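Local coordinates for protein RE68036p (Drosophila melanogaster, PDB 1SQH) that is of unknown function but belongs to the acetyltransferase (GNAT-like) clan and may transfer acyl groups to glycine, at residues R142-I147 / I297-N302; I89-S94 / L115-Q120; M155-E160 / I286-D291. All coordinates share one frame; numbering follows the deposited sequence.

Interaction 1: residues R142-I147 / I297-N302; sequences RGVTAI and IKLVPN
Ile-147 and Ile-297 meet through their gamma methyl branches, CG2 against CG2 at 3.4 Å, a tight pairing in which the two side chains slant across one another. CG1 lies beside the backbone N (chi1 -59° in Ile-147, -52° in Ile-297), which turns both CG2 methyls toward each other. The CG2 of Ile-147 also lies near CD1 of Leu-299, its partner in an antiparallel non-hydrogen-bonded pair where strand 147-157 begins alongside the last part of strand 289-299. Further out, Val-144 sets CG2 against CG of Leu-299 at 4.0 Å, the two side chains roughly perpendicular; Ala-139 of helix 129-141 touches both residues. Val-300 points its branched side chain at Ala-146, and its N donates to Ala-146 O over 3.1 Å, although the place of that oxygen is less certain. Toward the C terminus the link becomes polar. A water accepts from Thr-145 N and donates to Val-300 O. Asn-302 ND2 reaches Gly-143 O at 2.9 Å; the acceptor lies close to the amide plane, but the donor sits above the carbonyl plane and the bond is bent (132° at the hydrogen). Gly-143, with positive phi, is the C-prime residue of the Schellman motif ending helix 129-141. Methyl packing thus dominates around Ile-147 and Leu-299, while toward Asn-302 a water joins two main-chain groups and a carboxamide takes up Gly-143 O.

Interaction 2: residues I89-S94 / L115-Q120; sequences IVQSVS and LIEWTQ
Gln-91 reaches from strand 91-96 to the loop before strand 123-128 and grips its backbone with both ends of its carboxamide. NE2 donates to Leu-115 O over 2.8 Å in a nearly straight bond (174° at the hydrogen), with the acceptor in the plane of the amide. OE1 takes the N-H of Glu-117 at 2.9 Å, that donor tilted 28° from the carbonyl plane. With CG trans to the amide nitrogen of its own main chain and the chain extended beyond it, the carboxamide is carried straight out to the loop, and the two bonds fix its rotation. Close by, Glu-117 lays CG against the amide, 3.6 Å from OE1 of Gln-91, the carboxylate turned 31° from the amide plane. These two amide-to-backbone bonds hold an irregular piece of loop, an inverse gamma turn centred on Glu-117 overlapping with a type I turn from Glu-117 to Gln-120, against strand 91-96 of the mixed sheet. Packing is looser on the apolar flank, where CG1 of Val-93 only comes to 4.2 Å from CD1 of Ile-116; the CG2 branch of Ile-116 instead lies over the centre of one face of the Trp-118 ring. On the side of Gln-120, which is exposed, one water accepts from Gln-91 N and donates to Glu-117 OE1 (2.7 Å) and Gln-120 O. The same OE1 forms a salt bridge with Arg-87, at the end of neighbouring strand 82-87.

Interaction 3: residues M155-E160 / I286-D291; sequences MVLSHE and IGYQKD
The ring of Tyr-288 carries CB of Leu-157 over the centre of one face, a CH-pi contact 3.6 Å from the centroid and 9° off the ring normal. The main chain of Met-155 (selenomethionine) lies at the ring's edge, near its plane. Leu-157 crosses the tyrosine at about a right angle: with its CG anti to N (chi1 179°), CD2 comes down beside CE2 of Tyr-288 at 3.6 Å while CD1 packs on the main chain of Gly-287. Beyond the ring, CG of Met-155 touches CB of Tyr-288, and the bent chain brings SE to 3.7 Å from CB of Lys-290. Tyr-288 OH hydrogen-bonds Ser-257 OG of helix 248-263. With an alanine here, CB of Leu-157 is likely to lose the ring it packs on and Ser-257 its phenol partner. The strands are laced by Val-156 and Gln-289, an antiparallel hydrogen-bonded pair: Val-156 N donates to Gln-289 O at 2.7 Å, and Gln-289 N returns a bond to Val-156 O at 2.9 Å. A water donates to Val-156 O and Gly-287 O and accepts from NE2 of Gln-289, tying the strand pair to the end of helix 277-286. Gly-287 ends that helix in a Schellman motif, its positive phi suited to glycine. Two residues on, strand 289-299 begins beside strand 147-157, whose other neighbour is strand 268-273; helix 248-263 also packs on Ile-286.

From the N terminus, interaction 2 comes first, closing a short loop that carries helix 104-112 between strands 91-96 and 123-128. The chain then runs through helix 129-141 into 142-147, where interaction 1 opens a far longer loop, closed near the C-terminal end by 297-302. Interaction 3 falls within that span, joining the end of strand 147-157 to the start of strand 289-299. Interactions 1 and 3 therefore mark opposite ends of one antiparallel strand pair, their centres about 34 Å apart. Interactions 1 and 2 touch, Asn-302 N lying 3.0 Å from Thr-119 O in a probable hydrogen bond. All three reach the same mixed sheet.

Interaction 1: residues R142-I147 / I297-N302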
ATOM      1  N   ARG A 142     -24.035  -6.825   8.091  1.00 40.22           N
ATOM      2  CA  ARG A 142     -23.487  -6.562   9.412  1.00 38.65           C
ATOM      3  C   ARG A 142     -23.765  -5.156   9.904  1.00 38.66           C
ATOM      4  O   ARG A 142     -23.174  -4.712  10.888  1.00 38.68           O
ATOM      5  CB  ARG A 142     -21.985  -6.823   9.424  1.00 39.56           C
ATOM      6  CG  ARG A 142     -21.609  -8.224   8.977  1.00 41.51           C
ATOM      7  CD  ARG A 142     -22.481  -9.275   9.654  1.00 44.03           C
ATOM      8  NE  ARG A 142     -21.745 -10.511   9.893  1.00 45.55           N
ATOM      9  CZ  ARG A 142     -20.670 -10.590  10.672  1.00 46.65           C
ATOM     10  NH1 ARG A 142     -20.057 -11.752  10.835  1.00 47.99           N
ATOM     11  NH2 ARG A 142     -20.210  -9.509  11.294  1.00 47.05           N
ATOM     12  N   GLY A 143     -24.655  -4.452   9.215  1.00 39.08           N
ATOM     13  CA  GLY A 143     -25.009  -3.110   9.642  1.00 40.88           C
ATOM     14  C   GLY A 143     -24.561  -1.918   8.815  1.00 41.29           C
ATOM     15  O   GLY A 143     -25.012  -0.800   9.074  1.00 41.31           O
ATOM     16  N   VAL A 144     -23.688  -2.118   7.831  1.00 40.64           N
ATOM     17  CA  VAL A 144     -23.231  -0.985   7.027  1.00 40.11           C
ATOM     18  C   VAL A 144     -24.373  -0.415   6.196  1.00 39.67           C
ATOM     19  O   VAL A 144     -25.076  -1.155   5.512  1.00 40.11           O
ATOM     20  CB  VAL A 144     -22.075  -1.379   6.096  1.00 39.56           C
ATOM     21  CG1 VAL A 144     -21.613  -0.162   5.311  1.00 39.30           C
ATOM     22  CG2 VAL A 144     -20.927  -1.946   6.917  1.00 39.89           C
ATOM     23  N   THR A 145     -24.551   0.903   6.256  1.00 39.04           N
ATOM     24  CA  THR A 145     -25.631   1.557   5.523  1.00 40.29           C
ATOM     25  C   THR A 145     -25.145   2.420   4.369  1.00 40.52           C
ATOM     26  O   THR A 145     -25.942   2.888   3.553  1.00 40.59           O
ATOM     27  CB  THR A 145     -26.476   2.430   6.466  1.00 40.29           C
ATOM     28  OG1 THR A 145     -25.671   3.496   6.986  1.00 39.71           O
ATOM     29  CG2 THR A 145     -26.992   1.591   7.624  1.00 40.25           C
ATOM     30  N   ALA A 146     -23.834   2.620   4.301  1.00 40.51           N
ATOM     31  CA  ALA A 146     -23.236   3.424   3.243  1.00 39.62           C
ATOM     32  C   ALA A 146     -21.791   2.994   3.005  1.00 39.26           C
ATOM     33  O   ALA A 146     -20.990   2.893   3.942  1.00 37.79           O
ATOM     34  CB  ALA A 146     -23.295   4.896   3.611  1.00 40.89           C
ATOM     35  N   ILE A 147     -21.472   2.746   1.739  1.00 38.05           N
ATOM     36  CA  ILE A 147     -20.142   2.312   1.339  1.00 37.41           C
ATOM     37  C   ILE A 147     -19.562   3.236   0.267  1.00 35.89           C
ATOM     38  O   ILE A 147     -20.294   3.761  -0.574  1.00 35.12           O
ATOM     39  CB  ILE A 147     -20.195   0.871   0.790  1.00 37.09           C
ATOM     40  CG1 ILE A 147     -20.747  -0.073   1.867  1.00 35.68           C
ATOM     41  CG2 ILE A 147     -18.813   0.437   0.339  1.00 38.76           C
ATOM     42  CD1 ILE A 147     -21.038  -1.474   1.375  1.00 32.54           C
ATOM     43  N   ILE A 297     -12.396  -0.504  -0.625  1.00 26.44           N
ATOM     44  CA  ILE A 297     -13.750  -0.298  -0.144  1.00 27.32           C
ATOM     45  C   ILE A 297     -13.790   0.315   1.242  1.00 27.86           C
ATOM     46  O   ILE A 297     -13.508  -0.355   2.238  1.00 29.52           O
ATOM     47  CB  ILE A 297     -14.520  -1.623  -0.127  1.00 27.09           C
ATOM     48  CG1 ILE A 297     -14.415  -2.296  -1.503  1.00 27.61           C
ATOM     49  CG2 ILE A 297     -15.964  -1.368   0.231  1.00 27.40           C
ATOM     50  CD1 ILE A 297     -15.128  -3.635  -1.611  1.00 24.84           C
ATOM     51  N   LYS A 298     -14.129   1.598   1.299  1.00 26.76           N
ATOM     52  CA  LYS A 298     -14.221   2.302   2.568  1.00 28.70           C
ATOM     53  C   LYS A 298     -15.645   2.177   3.107  1.00 30.42           C
ATOM     54  O   LYS A 298     -16.601   2.623   2.466  1.00 30.63           O
ATOM     55  CB  LYS A 298     -13.856   3.775   2.365  1.00 27.88           C
ATOM     56  CG  LYS A 298     -14.128   4.690   3.548  1.00 28.81           C
ATOM     57  CD  LYS A 298     -13.365   4.284   4.798  1.00 30.46           C
ATOM     58  CE  LYS A 298     -13.613   5.297   5.913  1.00 29.12           C
ATOM     59  NZ  LYS A 298     -13.139   4.838   7.247  1.00 27.17           N
ATOM     60  N   LEU A 299     -15.775   1.545   4.272  1.00 32.00           N
ATOM     61  CA  LEU A 299     -17.072   1.374   4.929  1.00 33.56           C
ATOM     62  C   LEU A 299     -17.310   2.582   5.835  1.00 33.87           C
ATOM     63  O   LEU A 299     -16.440   2.938   6.631  1.00 34.42           O
ATOM     64  CB  LEU A 299     -17.071   0.093   5.771  1.00 32.95           C
ATOM     65  CG  LEU A 299     -17.432  -1.244   5.110  1.00 31.86           C
ATOM     66  CD1 LEU A 299     -16.835  -1.333   3.731  1.00 32.49           C
ATOM     67  CD2 LEU A 299     -16.952  -2.389   5.987  1.00 31.91           C
ATOM     68  N   VAL A 300     -18.470   3.224   5.711  1.00 35.44           N
ATOM     69  CA  VAL A 300     -18.765   4.392   6.550  1.00 36.91           C
ATOM     70  C   VAL A 300     -19.256   3.951   7.928  1.00 36.30           C
ATOM     71  O   VAL A 300     -20.099   3.060   8.044  1.00 33.39           O
ATOM     72  CB  VAL A 300     -19.838   5.316   5.907  1.00 39.41           C
ATOM     73  CG1 VAL A 300     -19.555   5.494   4.421  1.00 37.59           C
ATOM     74  CG2 VAL A 300     -21.231   4.753   6.134  1.00 41.26           C
ATOM     75  N   PRO A 301     -18.723   4.567   8.997  1.00 38.36           N
ATOM     76  CA  PRO A 301     -19.128   4.214  10.365  1.00 39.87           C
ATOM     77  C   PRO A 301     -20.641   4.334  10.556  1.00 42.29           C
ATOM     78  O   PRO A 301     -21.239   5.339  10.170  1.00 41.40           O
ATOM     79  CB  PRO A 301     -18.350   5.206  11.228  1.00 39.50           C
ATOM     80  CG  PRO A 301     -17.121   5.487  10.406  1.00 38.90           C
ATOM     81  CD  PRO A 301     -17.691   5.619   9.006  1.00 37.58           C
ATOM     82  N   ASN A 302     -21.243   3.305  11.148  1.00 45.95           N
ATOM     83  CA  ASN A 302     -22.688   3.262  11.380  1.00 49.81           C
ATOM     84  C   ASN A 302     -23.405   4.603  11.422  1.00 52.20           C
ATOM     85  O   ASN A 302     -23.980   5.031  10.420  1.00 54.54           O
ATOM     86  CB  ASN A 302     -22.994   2.491  12.661  1.00 50.10           C
ATOM     87  CG  ASN A 302     -23.583   1.123  12.380  1.00 51.41           C
ATOM     88  OD1 ASN A 302     -23.923   0.377  13.305  1.00 51.50           O
ATOM     89  ND2 ASN A 302     -23.707   0.784  11.096  1.00 48.83           N
TER
HETATM   90  O   HOH W   1     -22.711   2.606   7.788  1.00 44.25           O

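Interaction 2: residues I89-S94 / L115-Q120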
ATOM      1  N   ILE A  89      -5.625   5.175  11.429  1.00 30.79           N
ATOM      2  CA  ILE A  89      -6.748   6.008  11.846  1.00 32.00           C
ATOM      3  C   ILE A  89      -7.909   5.043  12.055  1.00 33.11           C
ATOM      4  O   ILE A  89      -8.577   5.069  13.088  1.00 33.52           O
ATOM      5  CB  ILE A  89      -7.151   7.026  10.777  1.00 31.95           C
ATOM      6  CG1 ILE A  89      -6.066   8.096  10.632  1.00 31.44           C
ATOM      7  CG2 ILE A  89      -8.480   7.679  11.160  1.00 30.72           C
ATOM      8  CD1 ILE A  89      -6.440   9.190   9.643  1.00 27.11           C
ATOM      9  N   VAL A  90      -8.138   4.194  11.056  1.00 32.28           N
ATOM     10  CA  VAL A  90      -9.184   3.177  11.121  1.00 31.58           C
ATOM     11  C   VAL A  90      -8.505   1.813  10.962  1.00 31.51           C
ATOM     12  O   VAL A  90      -7.277   1.710  11.015  1.00 30.61           O
ATOM     13  CB  VAL A  90     -10.216   3.334   9.986  1.00 31.76           C
ATOM     14  CG1 VAL A  90     -10.866   4.696  10.063  1.00 32.26           C
ATOM     15  CG2 VAL A  90      -9.543   3.139   8.637  1.00 32.65           C
ATOM     16  N   GLN A  91      -9.306   0.768  10.781  1.00 30.47           N
ATOM     17  CA  GLN A  91      -8.766  -0.571  10.594  1.00 29.77           C
ATOM     18  C   GLN A  91      -8.772  -0.850   9.094  1.00 29.28           C
ATOM     19  O   GLN A  91      -9.753  -0.566   8.399  1.00 27.74           O
ATOM     20  CB  GLN A  91      -9.630  -1.618  11.326  1.00 29.71           C
ATOM     21  CG  GLN A  91      -9.132  -3.067  11.175  1.00 27.52           C
ATOM     22  CD  GLN A  91     -10.143  -4.108  11.654  1.00 28.19           C
ATOM     23  OE1 GLN A  91     -11.247  -4.227  11.106  1.00 25.87           O
ATOM     24  NE2 GLN A  91      -9.765  -4.872  12.678  1.00 25.58           N
ATOM     25  N   SER A  92      -7.665  -1.383   8.594  1.00 30.00           N
ATOM     26  CA  SER A  92      -7.562  -1.717   7.181  1.00 30.10           C
ATOM     27  C   SER A  92      -7.437  -3.228   7.082  1.00 29.43           C
ATOM     28  O   SER A  92      -6.663  -3.841   7.822  1.00 27.91           O
ATOM     29  CB  SER A  92      -6.342  -1.041   6.559  1.00 32.95           C
ATOM     30  OG  SER A  92      -6.514   0.364   6.527  1.00 35.46           O
ATOM     31  N   VAL A  93      -8.208  -3.818   6.174  1.00 28.00           N
ATOM     32  CA  VAL A  93      -8.204  -5.260   5.989  1.00 28.13           C
ATOM     33  C   VAL A  93      -7.804  -5.664   4.578  1.00 27.33           C
ATOM     34  O   VAL A  93      -8.244  -5.071   3.590  1.00 27.16           O
ATOM     35  CB  VAL A  93      -9.607  -5.877   6.282  1.00 28.75           C
ATOM     36  CG1 VAL A  93      -9.538  -7.390   6.218  1.00 25.51           C
ATOM     37  CG2 VAL A  93     -10.106  -5.437   7.648  1.00 29.25           C
ATOM     38  N   SER A  94      -6.946  -6.671   4.501  1.00 27.77           N
ATOM     39  CA  SER A  94      -6.497  -7.226   3.229  1.00 26.19           C
ATOM     40  C   SER A  94      -6.732  -8.723   3.338  1.00 25.12           C
ATOM     41  O   SER A  94      -6.637  -9.287   4.427  1.00 26.21           O
ATOM     42  CB  SER A  94      -5.002  -6.971   3.001  1.00 25.51           C
ATOM     43  OG  SER A  94      -4.569  -7.606   1.807  1.00 19.99           O
ATOM     44  N   LEU A 115     -13.193  -9.952  14.391  1.00 34.60           N
ATOM     45  CA  LEU A 115     -12.029  -9.089  14.555  1.00 33.14           C
ATOM     46  C   LEU A 115     -12.104  -7.890  13.612  1.00 32.56           C
ATOM     47  O   LEU A 115     -11.347  -6.931  13.765  1.00 32.46           O
ATOM     48  CB  LEU A 115     -10.739  -9.870  14.288  1.00 32.50           C
ATOM     49  CG  LEU A 115     -10.525 -11.183  15.046  1.00 30.88           C
ATOM     50  CD1 LEU A 115      -9.109 -11.690  14.776  1.00 30.93           C
ATOM     51  CD2 LEU A 115     -10.731 -10.976  16.534  1.00 31.54           C
ATOM     52  N   ILE A 116     -13.022  -7.952  12.648  1.00 31.01           N
ATOM     53  CA  ILE A 116     -13.201  -6.890  11.663  1.00 31.54           C
ATOM     54  C   ILE A 116     -14.259  -5.886  12.114  1.00 33.21           C
ATOM     55  O   ILE A 116     -15.343  -6.262  12.559  1.00 34.36           O
ATOM     56  CB  ILE A 116     -13.612  -7.473  10.292  1.00 31.16           C
ATOM     57  CG1 ILE A 116     -12.481  -8.341   9.735  1.00 30.72           C
ATOM     58  CG2 ILE A 116     -13.934  -6.358   9.332  1.00 29.37           C
ATOM     59  CD1 ILE A 116     -12.793  -8.988   8.404  1.00 29.99           C
ATOM     60  N   GLU A 117     -13.943  -4.603  11.987  1.00 32.81           N
ATOM     61  CA  GLU A 117     -14.851  -3.542  12.410  1.00 32.29           C
ATOM     62  C   GLU A 117     -15.761  -3.061  11.276  1.00 31.77           C
ATOM     63  O   GLU A 117     -15.647  -1.935  10.792  1.00 30.93           O
ATOM     64  CB  GLU A 117     -14.015  -2.402  12.995  1.00 31.19           C
ATOM     65  CG  GLU A 117     -12.955  -2.932  13.958  1.00 31.52           C
ATOM     66  CD  GLU A 117     -12.091  -1.849  14.563  1.00 33.11           C
ATOM     67  OE1 GLU A 117     -12.031  -0.746  13.982  1.00 36.31           O
ATOM     68  OE2 GLU A 117     -11.453  -2.105  15.610  1.00 32.59           O
ATOM     69  N   TRP A 118     -16.673  -3.941  10.872  1.00 32.15           N
ATOM     70  CA  TRP A 118     -17.627  -3.673   9.799  1.00 34.50           C
ATOM     71  C   TRP A 118     -18.424  -2.406  10.012  1.00 35.19           C
ATOM     72  O   TRP A 118     -18.824  -1.746   9.057  1.00 35.68           O
ATOM     73  CB  TRP A 118     -18.636  -4.820   9.675  1.00 36.09           C
ATOM     74  CG  TRP A 118     -18.041  -6.154   9.392  1.00 37.80           C
ATOM     75  CD1 TRP A 118     -17.919  -7.196  10.259  1.00 38.36           C
ATOM     76  CD2 TRP A 118     -17.497  -6.598   8.148  1.00 38.63           C
ATOM     77  NE1 TRP A 118     -17.334  -8.268   9.631  1.00 38.34           N
ATOM     78  CE2 TRP A 118     -17.064  -7.927   8.334  1.00 37.84           C
ATOM     79  CE3 TRP A 118     -17.332  -5.998   6.890  1.00 38.80           C
ATOM     80  CZ2 TRP A 118     -16.476  -8.671   7.308  1.00 38.14           C
ATOM     81  CZ3 TRP A 118     -16.746  -6.738   5.869  1.00 38.40           C
ATOM     82  CH2 TRP A 118     -16.327  -8.063   6.087  1.00 38.21           C
ATOM     83  N   THR A 119     -18.668  -2.089  11.277  1.00 36.28           N
ATOM     84  CA  THR A 119     -19.467  -0.937  11.660  1.00 37.39           C
ATOM     85  C   THR A 119     -18.676   0.294  12.079  1.00 37.54           C
ATOM     86  O   THR A 119     -19.241   1.384  12.227  1.00 37.71           O
ATOM     87  CB  THR A 119     -20.413  -1.350  12.805  1.00 38.13           C
ATOM     88  OG1 THR A 119     -21.487  -2.133  12.266  1.00 38.51           O
ATOM     89  CG2 THR A 119     -20.957  -0.139  13.546  1.00 40.13           C
ATOM     90  N   GLN A 120     -17.370   0.133  12.252  1.00 38.10           N
ATOM     91  CA  GLN A 120     -16.530   1.239  12.699  1.00 37.98           C
ATOM     92  C   GLN A 120     -15.651   1.882  11.634  1.00 37.47           C
ATOM     93  O   GLN A 120     -14.550   2.351  11.935  1.00 38.71           O
ATOM     94  CB  GLN A 120     -15.667   0.773  13.874  1.00 38.77           C
ATOM     95  CG  GLN A 120     -16.464   0.514  15.147  1.00 39.54           C
ATOM     96  CD  GLN A 120     -15.665  -0.244  16.184  1.00 41.46           C
ATOM     97  OE1 GLN A 120     -15.477  -1.459  16.076  1.00 41.51           O
ATOM     98  NE2 GLN A 120     -15.179   0.471  17.195  1.00 42.01           N
TER
HETATM   99  O   HOH W   2     -12.360   0.650  11.674  1.00 27.74           O

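Interaction 3: residues M155-E160 / I286-D291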
HETATM    1  N   MSE A 155      -0.317  -0.725 -11.287  1.00 20.03           N
HETATM    2  CA  MSE A 155       0.672  -0.554 -12.362  1.00 22.17           C
HETATM    3  C   MSE A 155       1.971  -1.269 -11.990  1.00 20.21           C
HETATM    4  O   MSE A 155       2.428  -1.170 -10.850  1.00 17.22           O
HETATM    5  CB  MSE A 155       0.950   0.933 -12.613  1.00 25.26           C
HETATM    6  CG  MSE A 155       0.640   1.381 -14.052  1.00 36.41           C
HETATM    7 SE   MSE A 155      -1.278   1.323 -14.327  1.00 36.54          SE
HETATM    8  CE  MSE A 155      -1.726   2.012 -12.572  1.00 41.51           C
ATOM      9  N   VAL A 156       2.560  -1.977 -12.958  1.00 19.36           N
ATOM     10  CA  VAL A 156       3.779  -2.763 -12.720  1.00 18.29           C
ATOM     11  C   VAL A 156       4.950  -2.491 -13.665  1.00 17.82           C
ATOM     12  O   VAL A 156       4.776  -2.347 -14.881  1.00 15.36           O
ATOM     13  CB  VAL A 156       3.462  -4.287 -12.770  1.00 18.95           C
ATOM     14  CG1 VAL A 156       4.718  -5.109 -12.506  1.00 17.84           C
ATOM     15  CG2 VAL A 156       2.390  -4.631 -11.750  1.00 16.93           C
ATOM     16  N   LEU A 157       6.145  -2.437 -13.086  1.00 16.72           N
ATOM     17  CA  LEU A 157       7.374  -2.212 -13.844  1.00 18.32           C
ATOM     18  C   LEU A 157       8.404  -3.200 -13.310  1.00 19.09           C
ATOM     19  O   LEU A 157       8.657  -3.243 -12.099  1.00 17.37           O
ATOM     20  CB  LEU A 157       7.871  -0.781 -13.647  1.00 16.59           C
ATOM     21  CG  LEU A 157       9.165  -0.396 -14.374  1.00 17.38           C
ATOM     22  CD1 LEU A 157       8.923  -0.237 -15.877  1.00 13.57           C
ATOM     23  CD2 LEU A 157       9.664   0.918 -13.773  1.00 16.62           C
ATOM     24  N   SER A 158       8.987  -3.999 -14.204  1.00 18.65           N
ATOM     25  CA  SER A 158       9.967  -4.994 -13.782  1.00 18.10           C
ATOM     26  C   SER A 158      11.149  -4.355 -13.062  1.00 16.84           C
ATOM     27  O   SER A 158      11.430  -3.166 -13.214  1.00 15.86           O
ATOM     28  CB  SER A 158      10.462  -5.808 -14.983  1.00 16.38           C
ATOM     29  OG  SER A 158      11.303  -5.031 -15.823  1.00 17.22           O
ATOM     30  N   HIS A 159      11.833  -5.148 -12.255  1.00 17.72           N
ATOM     31  CA  HIS A 159      12.975  -4.639 -11.530  1.00 19.49           C
ATOM     32  C   HIS A 159      14.065  -4.243 -12.531  1.00 20.08           C
ATOM     33  O   HIS A 159      14.626  -3.146 -12.439  1.00 20.69           O
ATOM     34  CB  HIS A 159      13.484  -5.691 -10.537  1.00 19.46           C
ATOM     35  CG  HIS A 159      14.674  -5.242  -9.755  1.00 20.34           C
ATOM     36  ND1 HIS A 159      15.963  -5.585 -10.102  1.00 22.62           N
ATOM     37  CD2 HIS A 159      14.776  -4.441  -8.671  1.00 18.48           C
ATOM     38  CE1 HIS A 159      16.807  -5.014  -9.262  1.00 22.02           C
ATOM     39  NE2 HIS A 159      16.110  -4.314  -8.385  1.00 22.56           N
ATOM     40  N   GLU A 160      14.347  -5.126 -13.492  1.00 21.24           N
ATOM     41  CA  GLU A 160      15.359  -4.852 -14.512  1.00 22.58           C
ATOM     42  C   GLU A 160      15.080  -3.504 -15.178  1.00 23.17           C
ATOM     43  O   GLU A 160      15.979  -2.674 -15.337  1.00 23.34           O
ATOM     44  CB  GLU A 160      15.367  -5.932 -15.600  1.00 23.73           C
ATOM     45  CG  GLU A 160      15.436  -7.360 -15.112  1.00 30.07           C
ATOM     46  CD  GLU A 160      14.053  -7.974 -14.922  1.00 31.62           C
ATOM     47  OE1 GLU A 160      13.288  -7.454 -14.082  1.00 29.83           O
ATOM     48  OE2 GLU A 160      13.734  -8.967 -15.623  1.00 33.51           O
ATOM     49  N   ILE A 286       7.111   5.922 -18.409  1.00 19.51           N
ATOM     50  CA  ILE A 286       8.319   5.416 -17.782  1.00 20.73           C
ATOM     51  C   ILE A 286       8.464   3.925 -18.086  1.00 21.51           C
ATOM     52  O   ILE A 286       9.572   3.379 -18.052  1.00 20.20           O
ATOM     53  CB  ILE A 286       8.280   5.646 -16.250  1.00 20.74           C
ATOM     54  CG1 ILE A 286       8.495   7.137 -15.966  1.00 19.59           C
ATOM     55  CG2 ILE A 286       9.327   4.781 -15.558  1.00 18.10           C
ATOM     56  CD1 ILE A 286       8.249   7.553 -14.537  1.00 22.62           C
ATOM     57  N   GLY A 287       7.338   3.277 -18.393  1.00 20.84           N
ATOM     58  CA  GLY A 287       7.361   1.857 -18.714  1.00 19.07           C
ATOM     59  C   GLY A 287       6.381   0.990 -17.942  1.00 18.49           C
ATOM     60  O   GLY A 287       6.234  -0.195 -18.239  1.00 17.51           O
ATOM     61  N   TYR A 288       5.721   1.568 -16.943  1.00 18.45           N
ATOM     62  CA  TYR A 288       4.754   0.831 -16.124  1.00 19.48           C
ATOM     63  C   TYR A 288       3.587   0.331 -16.971  1.00 19.28           C
ATOM     64  O   TYR A 288       3.141   1.024 -17.885  1.00 15.77           O
ATOM     65  CB  TYR A 288       4.190   1.730 -15.012  1.00 19.15           C
ATOM     66  CG  TYR A 288       5.066   1.875 -13.789  1.00 18.66           C
ATOM     67  CD1 TYR A 288       4.874   1.071 -12.663  1.00 18.79           C
ATOM     68  CD2 TYR A 288       6.100   2.816 -13.761  1.00 17.18           C
ATOM     69  CE1 TYR A 288       5.694   1.206 -11.533  1.00 19.18           C
ATOM     70  CE2 TYR A 288       6.923   2.959 -12.646  1.00 15.78           C
ATOM     71  CZ  TYR A 288       6.719   2.156 -11.536  1.00 15.96           C
ATOM     72  OH  TYR A 288       7.535   2.321 -10.433  1.00 16.78           O
ATOM     73  N   GLN A 289       3.088  -0.864 -16.660  1.00 20.77           N
ATOM     74  CA  GLN A 289       1.947  -1.396 -17.395  1.00 24.19           C
ATOM     75  C   GLN A 289       0.846  -1.714 -16.393  1.00 23.47           C
ATOM     76  O   GLN A 289       1.117  -2.001 -15.225  1.00 20.96           O
ATOM     77  CB  GLN A 289       2.318  -2.664 -18.166  1.00 24.98           C
ATOM     78  CG  GLN A 289       2.826  -3.767 -17.276  1.00 29.51           C
ATOM     79  CD  GLN A 289       3.068  -5.066 -18.029  1.00 34.72           C
ATOM     80  OE1 GLN A 289       2.124  -5.756 -18.424  1.00 33.93           O
ATOM     81  NE2 GLN A 289       4.342  -5.407 -18.228  1.00 35.40           N
ATOM     82  N   LYS A 290      -0.395  -1.643 -16.862  1.00 22.41           N
ATOM     83  CA  LYS A 290      -1.555  -1.925 -16.028  1.00 24.90           C
ATOM     84  C   LYS A 290      -1.855  -3.423 -16.043  1.00 24.83           C
ATOM     85  O   LYS A 290      -2.369  -3.939 -17.034  1.00 24.30           O
ATOM     86  CB  LYS A 290      -2.762  -1.150 -16.569  1.00 23.69           C
ATOM     87  CG  LYS A 290      -4.114  -1.592 -16.030  1.00 27.58           C
ATOM     88  CD  LYS A 290      -5.230  -0.870 -16.782  1.00 30.28           C
ATOM     89  CE  LYS A 290      -6.617  -1.308 -16.330  1.00 32.83           C
ATOM     90  NZ  LYS A 290      -7.670  -0.632 -17.141  1.00 33.02           N
ATOM     91  N   ASP A 291      -1.528  -4.152 -14.982  1.00 25.94           N
ATOM     92  CA  ASP A 291      -1.872  -5.558 -15.051  1.00 29.11           C
ATOM     93  C   ASP A 291      -2.778  -6.054 -13.941  1.00 29.04           C
ATOM     94  O   ASP A 291      -2.921  -7.261 -13.748  1.00 29.51           O
ATOM     95  CB  ASP A 291      -0.624  -6.438 -15.183  1.00 33.32           C
ATOM     96  CG  ASP A 291       0.338  -6.253 -14.062  1.00 37.46           C
ATOM     97  OD1 ASP A 291      -0.068  -6.032 -12.919  1.00 41.30           O
ATOM     98  OD2 ASP A 291       1.608  -6.322 -14.283  1.00 15.00           O
TER
HETATM   99  O   HOH W   3       5.972  -3.174 -17.569  1.00 28.16           O